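Local structure of taurine dioxygenase (Burkholderia ambifaria, 5VN6) at residues A[11-16]-A[45-50]; A[201-206]-A[231-236]; A[237-240]-A[244-247]. The protein probably catalyses the oxygenation of taurine as a metal-dependent dioxygenase of the TfdA family. One frame throughout, in Å; residues are numbered along the deposited sequence.

Interaction 1 (A[11-16]-A[45-50])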
loop_
_atom_site.group_PDB
_atom_site.type_symbol
_atom_site.label_atom_id
_atom_site.label_comp_id
_atom_site.label_asym_id
_atom_site.label_seq_id
_atom_site.Cartn_x
_atom_site.Cartn_y
_atom_site.Cartn_z
ATOM N N VAL A 11 23.600 7.824 0.732
ATOM C CA VAL A 11 22.493 7.003 0.258
ATOM C C VAL A 11 21.714 6.541 1.481
ATOM O O VAL A 11 22.260 5.842 2.342
ATOM C CB VAL A 11 22.981 5.807 -0.569
ATOM C CG1 VAL A 11 21.783 4.978 -1.052
ATOM C CG2 VAL A 11 23.845 6.270 -1.754
ATOM N N GLU A 12 20.443 6.926 1.559
ATOM C CA GLU A 12 19.609 6.619 2.727
ATOM C C GLU A 12 18.388 5.807 2.322
ATOM O O GLU A 12 17.396 6.378 1.835
ATOM C CB GLU A 12 19.188 7.902 3.444
ATOM C CG GLU A 12 20.286 8.498 4.340
ATOM C CD GLU A 12 19.758 9.528 5.338
ATOM O OE1 GLU A 12 18.524 9.594 5.547
ATOM O OE2 GLU A 12 20.578 10.271 5.918
ATOM N N PRO A 13 18.408 4.483 2.486
ATOM C CA PRO A 13 17.237 3.678 2.113
ATOM C C PRO A 13 16.009 4.084 2.916
ATOM O O PRO A 13 16.107 4.460 4.083
ATOM C CB PRO A 13 17.670 2.241 2.431
ATOM C CG PRO A 13 19.178 2.284 2.464
ATOM C CD PRO A 13 19.545 3.661 2.935
ATOM N N LEU A 14 14.848 4.043 2.263
ATOM C CA LEU A 14 13.580 4.365 2.908
ATOM C C LEU A 14 12.938 3.151 3.565
ATOM O O LEU A 14 12.204 3.304 4.551
ATOM C CB LEU A 14 12.589 4.951 1.891
ATOM C CG LEU A 14 12.695 6.433 1.522
ATOM C CD1 LEU A 14 13.950 6.699 0.685
ATOM C CD2 LEU A 14 11.455 6.874 0.782
ATOM N N THR A 15 13.158 1.966 2.992
ATOM C CA THR A 15 12.656 0.677 3.464
ATOM C C THR A 15 13.744 -0.351 3.182
ATOM O O THR A 15 14.711 -0.065 2.470
ATOM C CB THR A 15 11.368 0.250 2.738
ATOM O OG1 THR A 15 11.712 -0.168 1.407
ATOM C CG2 THR A 15 10.371 1.416 2.632
ATOM N N CYS A 16 13.580 -1.575 3.695
ATOM C CA CYS A 16 14.586 -2.598 3.411
ATOM C C CYS A 16 14.431 -3.189 2.015
ATOM O O CYS A 16 15.364 -3.813 1.497
ATOM C CB CYS A 16 14.518 -3.738 4.437
ATOM S SG CYS A 16 14.877 -3.255 6.134
ATOM N N LEU A 45 20.149 0.675 -9.843
ATOM C CA LEU A 45 19.985 -0.757 -10.078
ATOM C C LEU A 45 19.757 -1.524 -8.776
ATOM O O LEU A 45 19.008 -2.505 -8.756
ATOM C CB LEU A 45 21.211 -1.313 -10.806
ATOM C CG LEU A 45 21.366 -0.921 -12.275
ATOM C CD1 LEU A 45 22.668 -1.483 -12.835
ATOM C CD2 LEU A 45 20.166 -1.396 -13.106
ATOM N N ARG A 46 20.362 -1.080 -7.683
ATOM C CA ARG A 46 20.231 -1.784 -6.406
ATOM C C ARG A 46 18.930 -1.441 -5.670
ATOM O O ARG A 46 18.336 -2.308 -5.023
ATOM C CB ARG A 46 21.452 -1.470 -5.540
ATOM C CG ARG A 46 21.322 -1.710 -4.058
ATOM C CD ARG A 46 22.582 -1.193 -3.365
ATOM N NE ARG A 46 23.783 -1.717 -4.022
ATOM C CZ ARG A 46 24.949 -1.079 -4.094
ATOM N NH1 ARG A 46 25.090 0.125 -3.555
ATOM N NH2 ARG A 46 25.978 -1.645 -4.716
ATOM N N HIS A 47 18.483 -0.187 -5.730
ATOM C CA HIS A 47 17.384 0.293 -4.901
ATOM C C HIS A 47 16.099 0.526 -5.678
ATOM O O HIS A 47 15.078 0.911 -5.075
ATOM C CB HIS A 47 17.801 1.588 -4.191
ATOM C CG HIS A 47 18.904 1.394 -3.195
ATOM N ND1 HIS A 47 18.753 0.621 -2.063
ATOM C CD2 HIS A 47 20.177 1.859 -3.167
ATOM C CE1 HIS A 47 19.883 0.626 -1.374
ATOM N NE2 HIS A 47 20.762 1.367 -2.024
ATOM N N ARG A 48 16.124 0.290 -6.993
ATOM C CA ARG A 48 14.972 0.314 -7.901
ATOM C C ARG A 48 14.432 1.718 -8.171
ATOM O O ARG A 48 14.053 2.028 -9.311
ATOM C CB ARG A 48 13.842 -0.584 -7.381
ATOM C CG ARG A 48 14.275 -1.933 -6.780
ATOM C CD ARG A 48 15.179 -2.723 -7.678
ATOM N NE ARG A 48 15.613 -3.967 -7.055
ATOM C CZ ARG A 48 16.327 -4.898 -7.683
ATOM N NH1 ARG A 48 16.668 -4.716 -8.947
ATOM N NH2 ARG A 48 16.680 -6.014 -7.058
ATOM N N VAL A 49 14.371 2.571 -7.146
ATOM C CA VAL A 49 13.876 3.938 -7.291
ATOM C C VAL A 49 14.690 4.843 -6.375
ATOM O O VAL A 49 14.933 4.503 -5.213
ATOM C CB VAL A 49 12.359 4.047 -6.991
ATOM C CG1 VAL A 49 12.013 3.554 -5.584
ATOM C CG2 VAL A 49 11.858 5.509 -7.197
ATOM N N LEU A 50 15.124 5.993 -6.905
ATOM C CA LEU A 50 15.931 6.958 -6.167
ATOM C C LEU A 50 15.167 8.270 -6.039
ATOM O O LEU A 50 14.485 8.691 -6.976
ATOM C CB LEU A 50 17.291 7.209 -6.852
ATOM C CG LEU A 50 18.251 6.025 -7.019
ATOM C CD1 LEU A 50 19.461 6.415 -7.892
ATOM C CD2 LEU A 50 18.709 5.495 -5.649
HETATM O O HOH W 1 15.857 0.157 -0.174
#
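The imidazole of His47 is approached obliquely by two apolar side chains, Val11 and Pro13, while one of its faces is covered from within its own helix by Arg46, whose CG lies 3.7 Å above the centre of the ring. Val11 reaches the ring through CG1, the methyl anti to the backbone N (chi1 -180°), which stops 3.9 Å from His47 NE2. Further along the strand, Pro13 brings its CG to 4.2 Å from His47 CE1. A branched valine and a compact proline suit this place, since each offers a short apolar surface to the ring.

The contact joins the outermost strand 10-13 of the larger sheet, in what is probably the cupin-type double-stranded beta-helix of this family, to the end of helix 34-47, which Arg48 leaves with a positive phi of 72° as the chain turns into strand 49-52. Strand 20-23 lies between the two strands in the sheet, and its Ala20 touches both Val11 and His47. Pro13 also packs on Val129 of the second subunit, so this surface contact reaches the dimer interface. A water donates to Thr15 O at 2.9 Å and lies 3.5 Å from His47 ND1, a weak link to the turn after the strand.

Interaction 2 (A[201-206]-A[231-236])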
loop_
_atom_site.group_PDB
_atom_site.type_symbol
_atom_site.label_atom_id
_atom_site.label_comp_id
_atom_site.label_asym_id
_atom_site.label_seq_id
_atom_site.Cartn_x
_atom_site.Cartn_y
_atom_site.Cartn_z
ATOM N N LEU A 201 8.798 -10.428 -11.703
ATOM C CA LEU A 201 7.407 -10.773 -11.966
ATOM C C LEU A 201 6.791 -9.678 -12.833
ATOM O O LEU A 201 6.551 -8.557 -12.366
ATOM C CB LEU A 201 6.641 -10.974 -10.660
ATOM C CG LEU A 201 5.150 -11.298 -10.809
ATOM C CD1 LEU A 201 4.915 -12.560 -11.672
ATOM C CD2 LEU A 201 4.478 -11.425 -9.422
ATOM N N TYR A 202 6.525 -10.010 -14.100
ATOM C CA TYR A 202 6.193 -9.010 -15.110
ATOM C C TYR A 202 4.759 -9.134 -15.636
ATOM O O TYR A 202 4.530 -9.256 -16.846
ATOM C CB TYR A 202 7.219 -9.109 -16.262
ATOM C CG TYR A 202 7.264 -7.858 -17.094
ATOM C CD1 TYR A 202 6.942 -7.886 -18.442
ATOM C CD2 TYR A 202 7.612 -6.630 -16.518
ATOM C CE1 TYR A 202 6.959 -6.740 -19.205
ATOM C CE2 TYR A 202 7.616 -5.477 -17.267
ATOM C CZ TYR A 202 7.293 -5.545 -18.623
ATOM O OH TYR A 202 7.300 -4.417 -19.398
ATOM N N VAL A 203 3.786 -9.075 -14.732
ATOM C CA VAL A 203 2.385 -8.848 -15.069
ATOM C C VAL A 203 1.872 -7.727 -14.171
ATOM O O VAL A 203 2.324 -7.564 -13.035
ATOM C CB VAL A 203 1.528 -10.126 -14.917
ATOM C CG1 VAL A 203 1.937 -11.164 -15.986
ATOM C CG2 VAL A 203 1.658 -10.715 -13.472
ATOM N N ASN A 204 0.942 -6.931 -14.688
ATOM C CA ASN A 204 0.461 -5.766 -13.947
ATOM C C ASN A 204 -0.955 -5.434 -14.421
ATOM O O ASN A 204 -1.594 -6.226 -15.124
ATOM C CB ASN A 204 1.435 -4.581 -14.094
ATOM C CG ASN A 204 1.418 -3.950 -15.486
ATOM O OD1 ASN A 204 0.559 -3.129 -15.785
ATOM N ND2 ASN A 204 2.403 -4.285 -16.314
ATOM N N ALA A 205 -1.435 -4.236 -14.050
ATOM C CA ALA A 205 -2.813 -3.843 -14.345
ATOM C C ALA A 205 -3.100 -3.858 -15.842
ATOM O O ALA A 205 -4.249 -4.055 -16.248
ATOM C CB ALA A 205 -3.113 -2.456 -13.760
ATOM N N PHE A 206 -2.075 -3.676 -16.678
ATOM C CA PHE A 206 -2.278 -3.723 -18.121
ATOM C C PHE A 206 -2.459 -5.135 -18.657
ATOM O O PHE A 206 -2.911 -5.284 -19.794
ATOM C CB PHE A 206 -1.093 -3.079 -18.856
ATOM C CG PHE A 206 -1.005 -1.590 -18.679
ATOM C CD1 PHE A 206 0.141 -1.010 -18.152
ATOM C CD2 PHE A 206 -2.071 -0.772 -19.023
ATOM C CE1 PHE A 206 0.231 0.361 -17.985
ATOM C CE2 PHE A 206 -1.986 0.597 -18.859
ATOM C CZ PHE A 206 -0.826 1.168 -18.338
ATOM N N GLN A 231 -7.501 -16.698 -12.483
ATOM C CA GLN A 231 -7.258 -16.663 -11.047
ATOM C C GLN A 231 -5.760 -16.581 -10.736
ATOM O O GLN A 231 -5.337 -15.834 -9.843
ATOM C CB GLN A 231 -7.920 -17.882 -10.395
ATOM C CG GLN A 231 -9.463 -17.768 -10.299
ATOM C CD GLN A 231 -10.134 -19.081 -9.872
ATOM O OE1 GLN A 231 -9.558 -20.147 -10.020
ATOM N NE2 GLN A 231 -11.336 -18.992 -9.310
ATOM N N LEU A 232 -4.937 -17.322 -11.477
ATOM C CA LEU A 232 -3.495 -17.228 -11.283
ATOM C C LEU A 232 -2.988 -15.839 -11.621
ATOM O O LEU A 232 -2.154 -15.278 -10.894
ATOM C CB LEU A 232 -2.770 -18.276 -12.139
ATOM C CG LEU A 232 -1.230 -18.224 -12.120
ATOM C CD1 LEU A 232 -0.657 -18.435 -10.710
ATOM C CD2 LEU A 232 -0.647 -19.248 -13.096
ATOM N N LEU A 233 -3.488 -15.260 -12.720
ATOM C CA LEU A 233 -3.056 -13.919 -13.090
ATOM C C LEU A 233 -3.407 -12.919 -11.997
ATOM O O LEU A 233 -2.567 -12.093 -11.607
ATOM C CB LEU A 233 -3.667 -13.521 -14.441
ATOM C CG LEU A 233 -3.363 -12.104 -14.949
ATOM C CD1 LEU A 233 -1.851 -11.877 -15.103
ATOM C CD2 LEU A 233 -4.106 -11.764 -16.235
ATOM N N HIS A 234 -4.621 -13.026 -11.437
ATOM C CA HIS A 234 -5.011 -12.142 -10.336
ATOM C C HIS A 234 -4.079 -12.287 -9.143
ATOM O O HIS A 234 -3.696 -11.286 -8.524
ATOM C CB HIS A 234 -6.458 -12.418 -9.931
ATOM C CG HIS A 234 -7.439 -12.043 -10.995
ATOM N ND1 HIS A 234 -8.748 -12.473 -11.005
ATOM C CD2 HIS A 234 -7.281 -11.289 -12.114
ATOM C CE1 HIS A 234 -9.362 -11.987 -12.075
ATOM N NE2 HIS A 234 -8.496 -11.255 -12.758
ATOM N N TYR A 235 -3.686 -13.523 -8.828
ATOM C CA TYR A 235 -2.765 -13.752 -7.726
ATOM C C TYR A 235 -1.420 -13.078 -7.986
ATOM O O TYR A 235 -0.835 -12.470 -7.082
ATOM C CB TYR A 235 -2.593 -15.260 -7.514
ATOM C CG TYR A 235 -1.465 -15.628 -6.580
ATOM C CD1 TYR A 235 -1.669 -15.730 -5.196
ATOM C CD2 TYR A 235 -0.192 -15.888 -7.078
ATOM C CE1 TYR A 235 -0.615 -16.087 -4.338
ATOM C CE2 TYR A 235 0.844 -16.239 -6.239
ATOM C CZ TYR A 235 0.627 -16.344 -4.880
ATOM O OH TYR A 235 1.682 -16.673 -4.084
ATOM N N LEU A 236 -0.926 -13.173 -9.222
ATOM C CA LEU A 236 0.351 -12.562 -9.582
ATOM C C LEU A 236 0.286 -11.034 -9.538
ATOM O O LEU A 236 1.108 -10.395 -8.869
ATOM C CB LEU A 236 0.778 -13.051 -10.975
ATOM C CG LEU A 236 1.121 -14.536 -11.058
ATOM C CD1 LEU A 236 1.568 -15.020 -12.482
ATOM C CD2 LEU A 236 2.193 -14.902 -9.982
#
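Leu201 meets Leu236 at about a right angle, its CD1 lying 4.0 Å from Leu236 CD2. Here the end of strand 199-201, the outermost strand of a four-stranded antiparallel sheet, and the loop that follows it pack on the buried side of helix 228-237 in this TauD/TfdA-family dioxygenase. The other methyl of Leu201, CD2, rests 3.6 Å from the backbone O of Leu236, so the forked leucine end spans both side chain and main chain of the helix.

Val203 comes next and inserts its branched side chain between Leu233 and Leu236, residues three apart and hence on neighbouring positions of one helix face. With CG1 anti to the carbonyl carbon (chi1 -68°), CG2 is left between the backbone N and the carbonyl carbon, and it presses to 3.5 Å from Leu236 CB. Leu233 extends CG anti to its own backbone N (chi1 177°), which carries CD1 to 3.8 Å from Val203 CB. Aliphatic residues suit this buried interface; Phe210 of strand 207-210 adds to it by touching both helix leucines.

Asn204 starts its side chain away from the helix; its ND2 is hydrogen-bonded to Ser110 OG, and its OD1 closes an Asx turn: Phe206 N donates to Asn204 OD1 over 2.8 Å with a nearly straight N-H...O angle of 175°, the donor standing above the carbonyl plane.

Interaction 3 (A[237-240]-A[244-247])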
loop_
_atom_site.group_PDB
_atom_site.type_symbol
_atom_site.label_atom_id
_atom_site.label_comp_id
_atom_site.label_asym_id
_atom_site.label_seq_id
_atom_site.Cartn_x
_atom_site.Cartn_y
_atom_site.Cartn_z
ATOM N N ILE A 237 -0.688 -10.421 -10.226
ATOM C CA ILE A 237 -0.729 -8.959 -10.238
ATOM C C ILE A 237 -0.981 -8.405 -8.843
ATOM O O ILE A 237 -0.552 -7.285 -8.533
ATOM C CB ILE A 237 -1.778 -8.383 -11.215
ATOM C CG1 ILE A 237 -3.194 -8.640 -10.687
ATOM C CG2 ILE A 237 -1.516 -8.828 -12.687
ATOM C CD1 ILE A 237 -4.248 -7.732 -11.301
ATOM N N GLY A 238 -1.699 -9.147 -7.992
ATOM C CA GLY A 238 -1.914 -8.698 -6.625
ATOM C C GLY A 238 -0.673 -8.726 -5.744
ATOM O O GLY A 238 -0.732 -8.253 -4.604
ATOM N N GLN A 239 0.415 -9.339 -6.207
ATOM C CA GLN A 239 1.644 -9.333 -5.419
ATOM C C GLN A 239 2.159 -7.913 -5.240
ATOM O O GLN A 239 2.790 -7.609 -4.222
ATOM C CB GLN A 239 2.716 -10.237 -6.076
ATOM C CG GLN A 239 2.338 -11.742 -6.183
ATOM C CD GLN A 239 2.038 -12.401 -4.803
ATOM O OE1 GLN A 239 2.906 -12.446 -3.919
ATOM N NE2 GLN A 239 0.812 -12.899 -4.628
ATOM N N ALA A 240 1.875 -7.017 -6.200
ATOM C CA ALA A 240 2.320 -5.635 -6.063
ATOM C C ALA A 240 1.616 -4.925 -4.922
ATOM O O ALA A 240 2.073 -3.863 -4.501
ATOM C CB ALA A 240 2.088 -4.833 -7.350
ATOM N N GLU A 244 5.151 -5.156 2.101
ATOM C CA GLU A 244 6.564 -5.516 2.249
ATOM C C GLU A 244 7.402 -5.128 1.036
ATOM O O GLU A 244 8.614 -4.938 1.162
ATOM C CB GLU A 244 6.706 -7.021 2.491
ATOM C CG GLU A 244 6.626 -7.416 3.966
ATOM C CD GLU A 244 5.201 -7.441 4.495
ATOM O OE1 GLU A 244 4.253 -7.276 3.677
ATOM O OE2 GLU A 244 5.029 -7.624 5.722
ATOM N N TYR A 245 6.795 -5.024 -0.138
ATOM C CA TYR A 245 7.535 -4.748 -1.368
ATOM C C TYR A 245 7.496 -3.281 -1.757
ATOM O O TYR A 245 8.000 -2.922 -2.831
ATOM C CB TYR A 245 6.963 -5.574 -2.532
ATOM C CG TYR A 245 6.851 -7.051 -2.264
ATOM C CD1 TYR A 245 7.712 -7.693 -1.355
ATOM C CD2 TYR A 245 5.885 -7.820 -2.932
ATOM C CE1 TYR A 245 7.601 -9.072 -1.106
ATOM C CE2 TYR A 245 5.777 -9.177 -2.701
ATOM C CZ TYR A 245 6.641 -9.801 -1.794
ATOM O OH TYR A 245 6.519 -11.156 -1.579
ATOM N N GLN A 246 6.905 -2.430 -0.921
ATOM C CA GLN A 246 6.469 -1.108 -1.337
ATOM C C GLN A 246 7.274 -0.009 -0.656
ATOM O O GLN A 246 7.807 -0.170 0.447
ATOM C CB GLN A 246 4.973 -0.893 -1.031
ATOM C CG GLN A 246 4.037 -1.742 -1.882
ATOM C CD GLN A 246 2.591 -1.596 -1.426
ATOM O OE1 GLN A 246 2.320 -0.919 -0.448
ATOM N NE2 GLN A 246 1.676 -2.280 -2.092
ATOM N N VAL A 247 7.309 1.142 -1.325
ATOM C CA VAL A 247 7.737 2.391 -0.716
ATOM C C VAL A 247 6.737 3.455 -1.136
ATOM O O VAL A 247 6.154 3.382 -2.222
ATOM C CB VAL A 247 9.188 2.779 -1.105
ATOM C CG1 VAL A 247 9.366 2.976 -2.650
ATOM C CG2 VAL A 247 9.628 4.016 -0.359
HETATM O O HOH W 2 5.513 -12.560 -3.712
#
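Tyr245 turns the edge of its ring to the backbone of Gln239, whose O lies near the ring plane and 3.4 Å from Tyr245 CD2. The segments flank a tight connection in which the 3-10 turn following helix 228-237 leads into strand 246-249, an outer strand of the three-stranded antiparallel sheet. An aromatic edge suits a carbonyl oxygen because its C-H groups carry a slight positive charge. The hydroxyl of Tyr245 comes alongside the Gln239 amide without touching it. A water spans the two, donating to Gln239 OE1 at 2.6 Å and accepting from Tyr245 OH at 2.7 Å. The other end of that amide, NE2, is hydrogen-bonded to Tyr235 O in the preceding helix, so both ends of the amide have partners, which should hold its rotation.

Gln246 approaches from the strand with a chain extended beyond CG (chi2 174°), long enough to bring its amide to the carbonyl of Ala240. Small Ala240 turns its methyl away from this segment; it packs on Trp105 and Met138, and offers its carbonyl instead. Gln246 NE2 donates to Ala240 O at 2.9 Å, in the carbonyl plane on a lone pair, with an N-H...O angle of 169°.

In the fold
Interactions 2 and 3 are neighbours, with centres 11 Å apart, because helix 228-237 runs directly into the turn before strand 246-249. Ile237 CG2 packs 3.8 Å from Val203 CG2, and Gln239 CG lies 3.9 Å from Leu201 CD2. Interaction 1 also touches interaction 3, where Leu14 CD2 meets Val247 CG2 at 3.6 Å; both also touch the second subunit. Interactions 1 and 2 do not meet, their nearest atoms being about 10 Å apart. The magnesium ligands are His106, Asp108 and His266: the side chain of Val203 is about 10 Å from that of His106, and that of Ala240 about 13 Å from the ion.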